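Long-range contacts in inosine-uridine preferring nucleoside hydrolase family protein (Bacillus anthracis, PDB 2C40), which belongs to the inosine-uridine preferring nucleoside hydrolase family and binds a calcium ion and alpha-D-ribofuranose in a shared pocket: residues Lys3-His8 with Gly31-Pro36; Ala47-Ile52 with Val96-Ala101; His108-Leu113 with Tyr136-Ile141; Asp130-Leu135 with Val181-Glu186. One frame throughout, in Å; residues are numbered along the deposited sequence.

Interaction 1. Residues Lys3-His8 with Gly31-Pro36; sequences KVYFNH and GVSVIP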
loop_
_atom_site.group_PDB
_atom_site.type_symbol
_atom_site.label_atom_id
_atom_site.label_comp_id
_atom_site.label_asym_id
_atom_site.label_seq_id
_atom_site.Cartn_x
_atom_site.Cartn_y
_atom_site.Cartn_z
ATOM N N LYS A 3 -32.753 -2.351 -8.035
ATOM C CA LYS A 3 -32.421 -2.671 -6.665
ATOM C C LYS A 3 -31.292 -3.719 -6.698
ATOM O O LYS A 3 -31.395 -4.714 -7.366
ATOM C CB LYS A 3 -33.637 -3.193 -5.871
ATOM C CG LYS A 3 -34.776 -2.174 -5.623
ATOM N N VAL A 4 -30.214 -3.448 -5.972
ATOM C CA VAL A 4 -29.021 -4.269 -5.974
ATOM C C VAL A 4 -28.606 -4.521 -4.536
ATOM O O VAL A 4 -28.563 -3.596 -3.729
ATOM C CB VAL A 4 -27.822 -3.567 -6.711
ATOM C CG1 VAL A 4 -26.585 -4.413 -6.668
ATOM C CG2 VAL A 4 -28.174 -3.276 -8.163
ATOM N N TYR A 5 -28.336 -5.779 -4.231
ATOM C CA TYR A 5 -27.694 -6.169 -2.994
ATOM C C TYR A 5 -26.283 -6.605 -3.334
ATOM O O TYR A 5 -26.106 -7.473 -4.167
ATOM C CB TYR A 5 -28.455 -7.310 -2.315
ATOM C CG TYR A 5 -27.892 -7.659 -0.989
ATOM C CD1 TYR A 5 -26.684 -8.366 -0.880
ATOM C CD2 TYR A 5 -28.557 -7.299 0.187
ATOM C CE1 TYR A 5 -26.138 -8.686 0.391
ATOM C CE2 TYR A 5 -28.029 -7.613 1.428
ATOM C CZ TYR A 5 -26.816 -8.312 1.517
ATOM O OH TYR A 5 -26.296 -8.616 2.758
ATOM N N PHE A 6 -25.297 -6.015 -2.650
ATOM C CA PHE A 6 -23.870 -6.159 -2.954
ATOM C C PHE A 6 -23.124 -6.903 -1.839
ATOM O O PHE A 6 -23.018 -6.388 -0.715
ATOM C CB PHE A 6 -23.276 -4.749 -3.128
ATOM C CG PHE A 6 -21.827 -4.702 -3.478
ATOM C CD1 PHE A 6 -21.060 -3.640 -3.057
ATOM C CD2 PHE A 6 -21.237 -5.669 -4.259
ATOM C CE1 PHE A 6 -19.723 -3.560 -3.366
ATOM C CE2 PHE A 6 -19.888 -5.601 -4.578
ATOM C CZ PHE A 6 -19.121 -4.555 -4.141
ATOM N N ASN A 7 -22.598 -8.089 -2.165
ATOM C CA ASN A 7 -21.724 -8.865 -1.261
ATOM C C ASN A 7 -20.294 -8.820 -1.822
ATOM O O ASN A 7 -20.066 -9.171 -2.971
ATOM C CB ASN A 7 -22.260 -10.320 -1.128
ATOM C CG ASN A 7 -21.522 -11.146 -0.074
ATOM O OD1 ASN A 7 -21.901 -11.163 1.113
ATOM N ND2 ASN A 7 -20.468 -11.844 -0.499
ATOM N N HIS A 8 -19.324 -8.351 -1.033
ATOM C CA HIS A 8 -17.938 -8.204 -1.531
ATOM C C HIS A 8 -16.949 -8.721 -0.529
ATOM O O HIS A 8 -17.285 -8.876 0.631
ATOM C CB HIS A 8 -17.615 -6.740 -1.915
ATOM C CG HIS A 8 -17.455 -5.774 -0.757
ATOM N ND1 HIS A 8 -16.266 -5.604 -0.076
ATOM C CD2 HIS A 8 -18.317 -4.852 -0.246
ATOM C CE1 HIS A 8 -16.425 -4.656 0.834
ATOM N NE2 HIS A 8 -17.662 -4.185 0.750
ATOM N N GLY A 31 -28.615 -3.154 0.237
ATOM C CA GLY A 31 -27.844 -3.733 1.287
ATOM C C GLY A 31 -26.429 -3.946 0.803
ATOM O O GLY A 31 -26.198 -4.154 -0.373
ATOM N N VAL A 32 -25.491 -3.903 1.740
ATOM C CA VAL A 32 -24.093 -4.213 1.462
ATOM C C VAL A 32 -23.686 -5.179 2.534
ATOM O O VAL A 32 -24.140 -5.050 3.653
ATOM C CB VAL A 32 -23.219 -2.944 1.474
ATOM C CG1 VAL A 32 -21.793 -3.276 1.159
ATOM C CG2 VAL A 32 -23.728 -1.953 0.452
ATOM N N SER A 33 -22.894 -6.181 2.181
ATOM C CA SER A 33 -22.267 -7.058 3.172
ATOM C C SER A 33 -20.847 -7.483 2.803
ATOM O O SER A 33 -20.433 -7.475 1.630
ATOM C CB SER A 33 -23.164 -8.265 3.438
ATOM O OG SER A 33 -23.511 -8.896 2.243
ATOM N N VAL A 34 -20.068 -7.783 3.837
ATOM C CA VAL A 34 -18.644 -8.047 3.642
ATOM C C VAL A 34 -18.362 -9.459 4.081
ATOM O O VAL A 34 -18.721 -9.839 5.179
ATOM C CB VAL A 34 -17.748 -7.067 4.439
ATOM C CG1 VAL A 34 -16.242 -7.315 4.158
ATOM C CG2 VAL A 34 -18.143 -5.627 4.164
ATOM N N ILE A 35 -17.677 -10.209 3.224
ATOM C CA ILE A 35 -17.200 -11.548 3.597
ATOM C C ILE A 35 -15.664 -11.507 3.724
ATOM O O ILE A 35 -14.972 -10.944 2.869
ATOM C CB ILE A 35 -17.734 -12.697 2.624
ATOM C CG1 ILE A 35 -17.423 -14.081 3.212
ATOM C CG2 ILE A 35 -17.192 -12.523 1.180
ATOM C CD1 ILE A 35 -17.897 -15.228 2.367
ATOM N N PRO A 36 -15.122 -12.058 4.827
ATOM C CA PRO A 36 -13.681 -12.001 5.066
ATOM C C PRO A 36 -12.836 -13.012 4.242
ATOM O O PRO A 36 -12.132 -13.853 4.792
ATOM C CB PRO A 36 -13.606 -12.219 6.598
ATOM C CG PRO A 36 -14.677 -13.147 6.876
ATOM C CD PRO A 36 -15.829 -12.682 5.968
#
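Y5 and S33 meet through their hydroxyls: Y5 OH and S33 OG are hydrogen-bonded at 2.8 Å, with S33 OG at the edge of the ring and near its plane. The same ring lies against G31, whose O sits 3.9 Å above the plane of one face, offset toward the rim. Beneath these side chains strands 3-8 and 31-34 run parallel, 11° apart, and the backbones knit in alternation. F6 N donates to G31 O (3.1 Å) and F6 O accepts the N-H of S33 (N to O 2.9 Å); one step on, H8 N bonds to S33 O and I35 N to H8 O. F6, V32, H8 and V34 share the other face of the sheet. There H8 CG stands between the backbone N and the carbonyl carbon (chi1 72°), leaning the imidazole over strand 31-34 until NE2 is 3.7 Å from V34 CG2, while V32 CG1 lies at the ring edge. Further out, F6 packs on L18 and L21 of helix 12-21, the helix of this beta-alpha-beta unit. H108 ND1 bonds to Y5 OH, and H8 bonds to G10 N through ND1 and to S48 OG through NE2. Two partners thus grip the buried Y5 hydroxyl, and bonds at both ring nitrogens fix the rotation of H8, just before the calcium ligand D9.

Interaction 2. Residues Ala47-Ile52 with Val96-Ala101; sequences ASRKII and VVTHVA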
loop_
_atom_site.group_PDB
_atom_site.type_symbol
_atom_site.label_atom_id
_atom_site.label_comp_id
_atom_site.label_asym_id
_atom_site.label_seq_id
_atom_site.Cartn_x
_atom_site.Cartn_y
_atom_site.Cartn_z
ATOM N N ALA A 47 -13.851 0.369 6.100
ATOM C CA ALA A 47 -13.662 1.036 4.802
ATOM C C ALA A 47 -14.972 1.200 4.019
ATOM O O ALA A 47 -15.235 2.295 3.464
ATOM C CB ALA A 47 -12.584 0.300 3.943
ATOM N N SER A 48 -15.782 0.140 3.996
ATOM C CA SER A 48 -17.156 0.187 3.379
ATOM C C SER A 48 -18.056 1.239 4.022
ATOM O O SER A 48 -18.704 2.014 3.327
ATOM C CB SER A 48 -17.883 -1.159 3.502
ATOM O OG SER A 48 -17.082 -2.185 2.976
ATOM N N ARG A 49 -18.079 1.267 5.351
ATOM C CA ARG A 49 -18.875 2.259 6.057
ATOM C C ARG A 49 -18.441 3.689 5.794
ATOM O O ARG A 49 -19.282 4.557 5.604
ATOM C CB ARG A 49 -18.899 1.954 7.555
ATOM C CG ARG A 49 -19.684 0.644 7.866
ATOM C CD ARG A 49 -19.301 0.083 9.219
ATOM N NE ARG A 49 -19.743 0.969 10.277
ATOM C CZ ARG A 49 -19.243 1.023 11.515
ATOM N NH1 ARG A 49 -18.209 0.280 11.872
ATOM N NH2 ARG A 49 -19.793 1.855 12.407
ATOM N N LYS A 50 -17.133 3.924 5.789
ATOM C CA LYS A 50 -16.567 5.263 5.513
ATOM C C LYS A 50 -16.785 5.679 4.040
ATOM O O LYS A 50 -16.918 6.855 3.710
ATOM C CB LYS A 50 -15.062 5.294 5.825
ATOM C CG LYS A 50 -14.679 4.950 7.274
ATOM C CD LYS A 50 -13.205 5.111 7.514
ATOM C CE LYS A 50 -12.810 4.486 8.824
ATOM N NZ LYS A 50 -11.348 4.560 9.008
ATOM N N ILE A 51 -16.814 4.703 3.153
ATOM C CA ILE A 51 -17.044 4.996 1.730
ATOM C C ILE A 51 -18.491 5.436 1.535
ATOM O O ILE A 51 -18.763 6.384 0.804
ATOM C CB ILE A 51 -16.672 3.809 0.830
ATOM C CG1 ILE A 51 -15.163 3.660 0.808
ATOM C CG2 ILE A 51 -17.182 4.031 -0.605
ATOM C CD1 ILE A 51 -14.627 2.332 0.219
ATOM N N ILE A 52 -19.403 4.750 2.215
ATOM C CA ILE A 52 -20.821 5.071 2.145
ATOM C C ILE A 52 -21.029 6.446 2.787
ATOM O O ILE A 52 -21.689 7.291 2.203
ATOM C CB ILE A 52 -21.664 3.994 2.824
ATOM C CG1 ILE A 52 -21.542 2.671 2.082
ATOM C CG2 ILE A 52 -23.145 4.391 2.868
ATOM C CD1 ILE A 52 -22.037 1.488 2.918
ATOM N N VAL A 96 -17.736 7.583 12.001
ATOM C CA VAL A 96 -18.335 6.594 11.102
ATOM C C VAL A 96 -19.811 6.537 11.446
ATOM O O VAL A 96 -20.195 6.160 12.566
ATOM C CB VAL A 96 -17.681 5.215 11.262
ATOM C CG1 VAL A 96 -18.225 4.261 10.253
ATOM C CG2 VAL A 96 -16.161 5.332 11.111
ATOM N N VAL A 97 -20.647 6.916 10.484
ATOM C CA VAL A 97 -22.070 7.068 10.729
ATOM C C VAL A 97 -22.854 5.827 10.318
ATOM O O VAL A 97 -23.802 5.459 11.009
ATOM C CB VAL A 97 -22.580 8.343 10.018
ATOM C CG1 VAL A 97 -24.138 8.443 10.047
ATOM C CG2 VAL A 97 -21.933 9.572 10.653
ATOM N N THR A 98 -22.495 5.175 9.209
ATOM C CA THR A 98 -23.323 4.058 8.742
ATOM C C THR A 98 -23.109 2.878 9.687
ATOM O O THR A 98 -22.000 2.617 10.177
ATOM C CB THR A 98 -23.136 3.643 7.231
ATOM O OG1 THR A 98 -22.460 2.386 7.114
ATOM C CG2 THR A 98 -22.459 4.705 6.403
ATOM N N HIS A 99 -24.197 2.180 9.950
ATOM C CA HIS A 99 -24.224 1.186 10.970
ATOM C C HIS A 99 -23.912 -0.169 10.420
ATOM O O HIS A 99 -24.268 -0.505 9.302
ATOM C CB HIS A 99 -25.606 1.163 11.610
ATOM C CG HIS A 99 -25.912 2.370 12.418
ATOM N ND1 HIS A 99 -27.053 3.119 12.229
ATOM C CD2 HIS A 99 -25.249 2.945 13.447
ATOM C CE1 HIS A 99 -27.081 4.104 13.112
ATOM N NE2 HIS A 99 -25.995 4.023 13.858
ATOM N N VAL A 100 -23.243 -0.951 11.246
ATOM C CA VAL A 100 -23.172 -2.382 11.089
ATOM C C VAL A 100 -24.578 -2.960 11.306
ATOM O O VAL A 100 -25.214 -2.692 12.320
ATOM C CB VAL A 100 -22.172 -2.967 12.105
ATOM C CG1 VAL A 100 -22.145 -4.497 12.044
ATOM C CG2 VAL A 100 -20.742 -2.406 11.816
ATOM N N ALA A 101 -25.053 -3.748 10.351
ATOM C CA ALA A 101 -26.351 -4.412 10.474
ATOM C C ALA A 101 -26.301 -5.410 11.672
ATOM O O ALA A 101 -25.215 -5.939 12.016
ATOM C CB ALA A 101 -26.706 -5.098 9.173
#
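R49 reaches out from helix 41-55 and takes hold of T98 in the long loop between helices 88-91 and 105-115, pinning that loop to the outside of the helix in this alpha/beta nucleoside hydrolase fold. The polar part is a side-on grip on one atom. R49 NE donates to T98 O at 2.8 Å, nearly straight at 163°, and R49 NH2 reaches the same T98 O at 3.2 Å along a more bent path. The carbonyl oxygen lies almost exactly in the guanidinium plane for both bonds; a turn at chi3 (67°) in an otherwise fairly extended arginine brings the group round to it. Around this, D53 on the same helix accepts the backbone N-H of V97 and of T98, and H99 and A101 bond through their backbones to V62 at the edge of the sheet.

The second kind of contact is packing over the flat group. V100 CG2 lies 3.5 Å above one guanidinium face and V96 CG1 3.3 Å above the opposite one, both offset toward the rim, so the arginine is sandwiched between two valine methyls.

The rest is aliphatic. V96 CG2 rests against the stem of K50, an extended chain whose NZ goes on to N91 and to a salt bridge with D85. I52 meets T98 at about a right angle, CG2 to CG2 at 3.6 Å. T98 OG1, buried here, has no hydrogen-bonding partner in the model; it lies 3.4 Å from R49 CG.

Interaction 3. Residues His108-Leu113 with Tyr136-Ile141; sequences HLIETL and YEAPII
I110 and L113, one turn apart on helix 105-115, receive I141 between them, and this is where the contact is tight. I141 CD1 presses on I110 CG2 at 3.4 Å, closer than carbon pairs usually come, while I141 CG1 lies 3.5 Å from L113 CD1. The isoleucine meets each of the two side chains at about a right angle. It is modelled away from the staggered positions in both torsions (chi1 -120°, chi2 93°), so some strain may be present here. This inner end backs onto the core: L113 also touches T120 and L122 of strand 120-124, and I141 leans on L135 of helix 129-137.

Toward solvent the fit slackens. A138, the first residue to leave helical geometry after helix 129-137, offers only its methyl, and I110 CD1 lies 3.7 Å from A138 CB. I110 gets there because CG1 is anti to the carbonyl carbon (chi1 -68°), which sends its longer branch out over A138. At the outer limit I110 CD1 is 4.4 Å from E137 CB; E137 OE1 is hydrogen-bonded to H107 NE2, just before 108-113 on helix 105-115. Beyond the 3-10 turn, K144 NZ adds a hydrogen bond to L113 O.

No hydrogen bond links the two segments themselves. Between them cohesion therefore rests on hydrophobic burial and the fit of methyl and methylene groups, with polar ties at the margins.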
loop_
_atom_site.group_PDB
_atom_site.type_symbol
_atom_site.label_atom_id
_atom_site.label_comp_id
_atom_site.label_asym_id
_atom_site.label_seq_id
_atom_site.Cartn_x
_atom_site.Cartn_y
_atom_site.Cartn_z
ATOM N N HIS A 108 -28.959 -11.218 6.849
ATOM C CA HIS A 108 -29.209 -9.880 6.330
ATOM C C HIS A 108 -29.713 -9.931 4.878
ATOM O O HIS A 108 -30.651 -9.233 4.493
ATOM C CB HIS A 108 -27.912 -9.080 6.442
ATOM C CG HIS A 108 -28.020 -7.668 5.987
ATOM N ND1 HIS A 108 -27.322 -7.180 4.890
ATOM C CD2 HIS A 108 -28.726 -6.629 6.484
ATOM C CE1 HIS A 108 -27.598 -5.897 4.740
ATOM N NE2 HIS A 108 -28.463 -5.541 5.682
ATOM N N LEU A 109 -29.057 -10.750 4.076
ATOM C CA LEU A 109 -29.414 -10.899 2.683
ATOM C C LEU A 109 -30.868 -11.393 2.543
ATOM O O LEU A 109 -31.658 -10.824 1.787
ATOM C CB LEU A 109 -28.411 -11.843 2.022
ATOM C CG LEU A 109 -28.638 -12.457 0.635
ATOM C CD1 LEU A 109 -29.026 -11.444 -0.351
ATOM C CD2 LEU A 109 -27.314 -13.085 0.241
ATOM N N ILE A 110 -31.221 -12.421 3.311
ATOM C CA ILE A 110 -32.581 -12.988 3.301
ATOM C C ILE A 110 -33.612 -11.924 3.637
ATOM O O ILE A 110 -34.603 -11.751 2.908
ATOM C CB ILE A 110 -32.704 -14.218 4.291
ATOM C CG1 ILE A 110 -31.883 -15.410 3.780
ATOM C CG2 ILE A 110 -34.149 -14.664 4.504
ATOM C CD1 ILE A 110 -31.685 -16.542 4.802
ATOM N N GLU A 111 -33.385 -11.216 4.744
ATOM C CA GLU A 111 -34.367 -10.254 5.272
ATOM C C GLU A 111 -34.503 -9.056 4.320
ATOM O O GLU A 111 -35.608 -8.579 4.104
ATOM C CB GLU A 111 -33.994 -9.771 6.675
ATOM C CG GLU A 111 -34.348 -10.729 7.803
ATOM N N THR A 112 -33.388 -8.594 3.749
ATOM C CA THR A 112 -33.427 -7.522 2.761
ATOM C C THR A 112 -34.229 -7.964 1.537
ATOM O O THR A 112 -35.126 -7.279 1.096
ATOM C CB THR A 112 -32.024 -7.111 2.247
ATOM O OG1 THR A 112 -31.174 -6.838 3.345
ATOM C CG2 THR A 112 -32.119 -5.881 1.354
ATOM N N LEU A 113 -33.893 -9.125 1.001
ATOM C CA LEU A 113 -34.520 -9.583 -0.223
ATOM C C LEU A 113 -36.006 -9.726 -0.012
ATOM O O LEU A 113 -36.797 -9.258 -0.827
ATOM C CB LEU A 113 -33.936 -10.908 -0.708
ATOM C CG LEU A 113 -32.678 -10.990 -1.589
ATOM C CD1 LEU A 113 -32.667 -12.307 -2.327
ATOM C CD2 LEU A 113 -32.576 -9.907 -2.577
ATOM N N TYR A 136 -29.659 -22.178 1.384
ATOM C CA TYR A 136 -29.858 -23.394 2.171
ATOM C C TYR A 136 -30.953 -23.187 3.240
ATOM O O TYR A 136 -31.837 -24.003 3.388
ATOM C CB TYR A 136 -28.541 -23.885 2.755
ATOM C CG TYR A 136 -28.782 -25.036 3.655
ATOM C CD1 TYR A 136 -28.685 -24.878 5.058
ATOM C CD2 TYR A 136 -29.206 -26.272 3.148
ATOM C CE1 TYR A 136 -28.950 -25.932 5.917
ATOM C CE2 TYR A 136 -29.472 -27.347 4.029
ATOM C CZ TYR A 136 -29.334 -27.160 5.409
ATOM O OH TYR A 136 -29.614 -28.180 6.323
ATOM N N GLU A 137 -30.916 -22.053 3.923
ATOM C CA GLU A 137 -31.866 -21.774 4.996
ATOM C C GLU A 137 -33.225 -21.273 4.526
ATOM O O GLU A 137 -34.260 -21.599 5.113
ATOM C CB GLU A 137 -31.271 -20.754 5.940
ATOM C CG GLU A 137 -30.055 -21.301 6.613
ATOM C CD GLU A 137 -29.388 -20.331 7.549
ATOM O OE1 GLU A 137 -30.099 -19.467 8.114
ATOM O OE2 GLU A 137 -28.153 -20.476 7.750
ATOM N N ALA A 138 -33.222 -20.482 3.464
ATOM C CA ALA A 138 -34.442 -19.860 2.950
ATOM C C ALA A 138 -34.473 -19.890 1.424
ATOM O O ALA A 138 -34.280 -18.873 0.774
ATOM C CB ALA A 138 -34.544 -18.428 3.446
ATOM N N PRO A 139 -34.709 -21.059 0.834
ATOM C CA PRO A 139 -34.751 -21.103 -0.637
ATOM C C PRO A 139 -35.872 -20.274 -1.334
ATOM O O PRO A 139 -35.767 -20.002 -2.558
ATOM C CB PRO A 139 -34.932 -22.590 -0.955
ATOM C CG PRO A 139 -35.397 -23.232 0.306
ATOM C CD PRO A 139 -34.965 -22.367 1.456
ATOM N N ILE A 140 -36.906 -19.871 -0.583
ATOM C CA ILE A 140 -37.939 -18.936 -1.083
ATOM C C ILE A 140 -37.323 -17.698 -1.765
ATOM O O ILE A 140 -37.904 -17.090 -2.651
ATOM C CB ILE A 140 -38.857 -18.445 0.091
ATOM C CG1 ILE A 140 -40.060 -17.675 -0.435
ATOM C CG2 ILE A 140 -38.030 -17.645 1.164
ATOM C CD1 ILE A 140 -40.982 -17.194 0.628
ATOM N N ILE A 141 -36.130 -17.355 -1.336
ATOM C CA ILE A 141 -35.382 -16.216 -1.828
ATOM C C ILE A 141 -35.102 -16.243 -3.359
ATOM O O ILE A 141 -34.989 -15.195 -4.010
ATOM C CB ILE A 141 -34.078 -16.165 -0.997
ATOM C CG1 ILE A 141 -33.978 -14.862 -0.253
ATOM C CG2 ILE A 141 -32.833 -16.663 -1.736
ATOM C CD1 ILE A 141 -34.531 -14.995 1.103
#

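Interaction 4. Residues Asp130-Leu135 with Val181-Glu186; sequences DLARAL and VARVWE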
loop_
_atom_site.group_PDB
_atom_site.type_symbol
_atom_site.label_atom_id
_atom_site.label_comp_id
_atom_site.label_asym_id
_atom_site.label_seq_id
_atom_site.Cartn_x
_atom_site.Cartn_y
_atom_site.Cartn_z
ATOM N N ASP A 130 -21.955 -16.680 1.457
ATOM C CA ASP A 130 -23.122 -16.023 2.118
ATOM C C ASP A 130 -24.440 -16.312 1.363
ATOM O O ASP A 130 -25.525 -16.428 1.980
ATOM C CB ASP A 130 -22.955 -14.493 2.257
ATOM C CG ASP A 130 -21.922 -14.074 3.316
ATOM O OD1 ASP A 130 -21.722 -14.777 4.329
ATOM O OD2 ASP A 130 -21.316 -12.985 3.127
ATOM N N LEU A 131 -24.366 -16.399 0.034
ATOM C CA LEU A 131 -25.533 -16.769 -0.762
ATOM C C LEU A 131 -25.912 -18.262 -0.687
ATOM O O LEU A 131 -27.087 -18.613 -0.630
ATOM C CB LEU A 131 -25.357 -16.320 -2.221
ATOM C CG LEU A 131 -26.455 -16.676 -3.241
ATOM C CD1 LEU A 131 -27.802 -16.056 -2.910
ATOM C CD2 LEU A 131 -26.035 -16.285 -4.645
ATOM N N ALA A 132 -24.945 -19.148 -0.772
ATOM C CA ALA A 132 -25.194 -20.585 -0.622
ATOM C C ALA A 132 -25.959 -20.830 0.641
ATOM O O ALA A 132 -26.959 -21.571 0.688
ATOM C CB ALA A 132 -23.833 -21.332 -0.577
ATOM N N ARG A 133 -25.473 -20.180 1.678
ATOM C CA ARG A 133 -26.012 -20.297 3.017
ATOM C C ARG A 133 -27.425 -19.727 3.151
ATOM O O ARG A 133 -28.253 -20.355 3.741
ATOM C CB ARG A 133 -25.036 -19.626 3.970
ATOM C CG ARG A 133 -25.226 -20.001 5.379
ATOM C CD ARG A 133 -23.865 -20.393 6.049
ATOM N NE ARG A 133 -23.075 -19.223 6.317
ATOM C CZ ARG A 133 -22.905 -18.672 7.517
ATOM N NH1 ARG A 133 -23.426 -19.201 8.630
ATOM N NH2 ARG A 133 -22.147 -17.589 7.607
ATOM N N ALA A 134 -27.653 -18.546 2.589
ATOM C CA ALA A 134 -28.968 -17.916 2.439
ATOM C C ALA A 134 -29.968 -18.852 1.779
ATOM O O ALA A 134 -31.072 -19.058 2.272
ATOM C CB ALA A 134 -28.837 -16.612 1.577
ATOM N N LEU A 135 -29.529 -19.458 0.689
ATOM C CA LEU A 135 -30.348 -20.396 -0.078
ATOM C C LEU A 135 -30.651 -21.678 0.672
ATOM O O LEU A 135 -31.778 -22.193 0.645
ATOM C CB LEU A 135 -29.632 -20.720 -1.375
ATOM C CG LEU A 135 -29.556 -19.529 -2.344
ATOM C CD1 LEU A 135 -28.482 -19.806 -3.356
ATOM C CD2 LEU A 135 -30.927 -19.301 -3.035
ATOM N N VAL A 181 -20.418 -22.720 -4.631
ATOM C CA VAL A 181 -20.623 -22.475 -6.055
ATOM C C VAL A 181 -21.600 -23.519 -6.559
ATOM O O VAL A 181 -22.587 -23.181 -7.255
ATOM C CB VAL A 181 -19.321 -22.509 -6.886
ATOM C CG1 VAL A 181 -19.632 -22.201 -8.333
ATOM C CG2 VAL A 181 -18.309 -21.507 -6.368
ATOM N N ALA A 182 -21.354 -24.770 -6.171
ATOM C CA ALA A 182 -22.246 -25.881 -6.497
ATOM C C ALA A 182 -23.695 -25.632 -6.069
ATOM O O ALA A 182 -24.609 -25.790 -6.878
ATOM C CB ALA A 182 -21.715 -27.158 -5.912
ATOM N N ARG A 183 -23.895 -25.239 -4.819
ATOM C CA ARG A 183 -25.220 -24.858 -4.284
ATOM C C ARG A 183 -25.924 -23.732 -5.065
ATOM O O ARG A 183 -27.147 -23.773 -5.338
ATOM C CB ARG A 183 -25.023 -24.279 -2.931
ATOM C CG ARG A 183 -25.298 -25.166 -1.869
ATOM C CD ARG A 183 -26.670 -24.864 -1.248
ATOM N NE ARG A 183 -27.118 -26.111 -0.642
ATOM C CZ ARG A 183 -26.485 -26.727 0.347
ATOM N NH1 ARG A 183 -25.409 -26.184 0.898
ATOM N NH2 ARG A 183 -26.955 -27.878 0.812
ATOM N N VAL A 184 -25.157 -22.687 -5.370
ATOM C CA VAL A 184 -25.706 -21.568 -6.154
ATOM C C VAL A 184 -26.053 -22.106 -7.539
ATOM O O VAL A 184 -27.160 -21.865 -8.076
ATOM C CB VAL A 184 -24.743 -20.391 -6.228
ATOM C CG1 VAL A 184 -25.226 -19.361 -7.235
ATOM C CG2 VAL A 184 -24.556 -19.766 -4.839
ATOM N N TRP A 185 -25.154 -22.906 -8.097
ATOM C CA TRP A 185 -25.385 -23.486 -9.410
ATOM C C TRP A 185 -26.645 -24.369 -9.446
ATOM O O TRP A 185 -27.284 -24.434 -10.490
ATOM C CB TRP A 185 -24.194 -24.310 -9.873
ATOM C CG TRP A 185 -23.313 -23.741 -10.970
ATOM C CD1 TRP A 185 -22.975 -24.364 -12.143
ATOM C CD2 TRP A 185 -22.635 -22.483 -10.986
ATOM N NE1 TRP A 185 -22.145 -23.590 -12.870
ATOM C CE2 TRP A 185 -21.904 -22.428 -12.185
ATOM C CE3 TRP A 185 -22.572 -21.396 -10.100
ATOM C CZ2 TRP A 185 -21.122 -21.340 -12.526
ATOM C CZ3 TRP A 185 -21.825 -20.309 -10.459
ATOM C CH2 TRP A 185 -21.106 -20.287 -11.662
ATOM N N GLU A 186 -27.014 -25.020 -8.347
ATOM C CA GLU A 186 -28.211 -25.830 -8.379
ATOM C C GLU A 186 -29.485 -24.981 -8.204
ATOM O O GLU A 186 -30.552 -25.430 -8.569
ATOM C CB GLU A 186 -28.145 -27.015 -7.398
ATOM C CG GLU A 186 -27.942 -26.635 -5.961
ATOM C CD GLU A 186 -28.074 -27.835 -4.997
ATOM O OE1 GLU A 186 -29.222 -28.243 -4.672
ATOM O OE2 GLU A 186 -27.032 -28.338 -4.550
#
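R183 and V184, consecutive on helix 178-186, are what meets helix 129-137 in this helix-helix contact. Both helices lie on one flank of the central sheet of this alpha/beta fold, and their short segments cross at 53° with axes 8.6 Å apart. R183 comes first. Its CB sits 4.0 Å from A132 CB, at the point where the two backbones come nearest, an approach consistent with the small size of the alanine. From there the arginine bends at chi2 (-102°), running its chain beside the first helix so that R183 CD lies 3.8 Å from A132 O. V184 follows and faces the more buried side. It touches helix 129-137 mainly with CG2, the branch anti to its carbonyl carbon, which fits between L131 and L135, leucines one turn apart; each crosses the valine at about a right angle. L131 and V184 both rest on L148 of strand 145-151, so both helices pack on the same strand residue. W185, next in line, turns to strand 261-269 instead. The shortest approach between apolar side chains is V184 CG2 to L131 CD2 at 3.8 Å, with L135 CD1 a little farther from the same methyl at 4.2 Å.

How the interactions relate
From the N terminus, interaction 1 closes first, across helix 12-21, and sets strands 2-8 and 27-34 side by side in the parallel part of the sheet. Helix 41-55 follows directly on strand 27-34 and opens interaction 2, which brings back the loop at 96-101; A101 of that loop touches H108, where interaction 3 begins. Interactions 3 and 4 cross: 108-113 opens, then 130-135, before 136-141 closes the first and 181-186 the second. They share helix 129-137, and the ring of Y136 touches the guanidinium of R183. Interactions 2 and 4 lie on distant flanks, about 27 Å between centres, with the strands of interaction 1 between them in the fold.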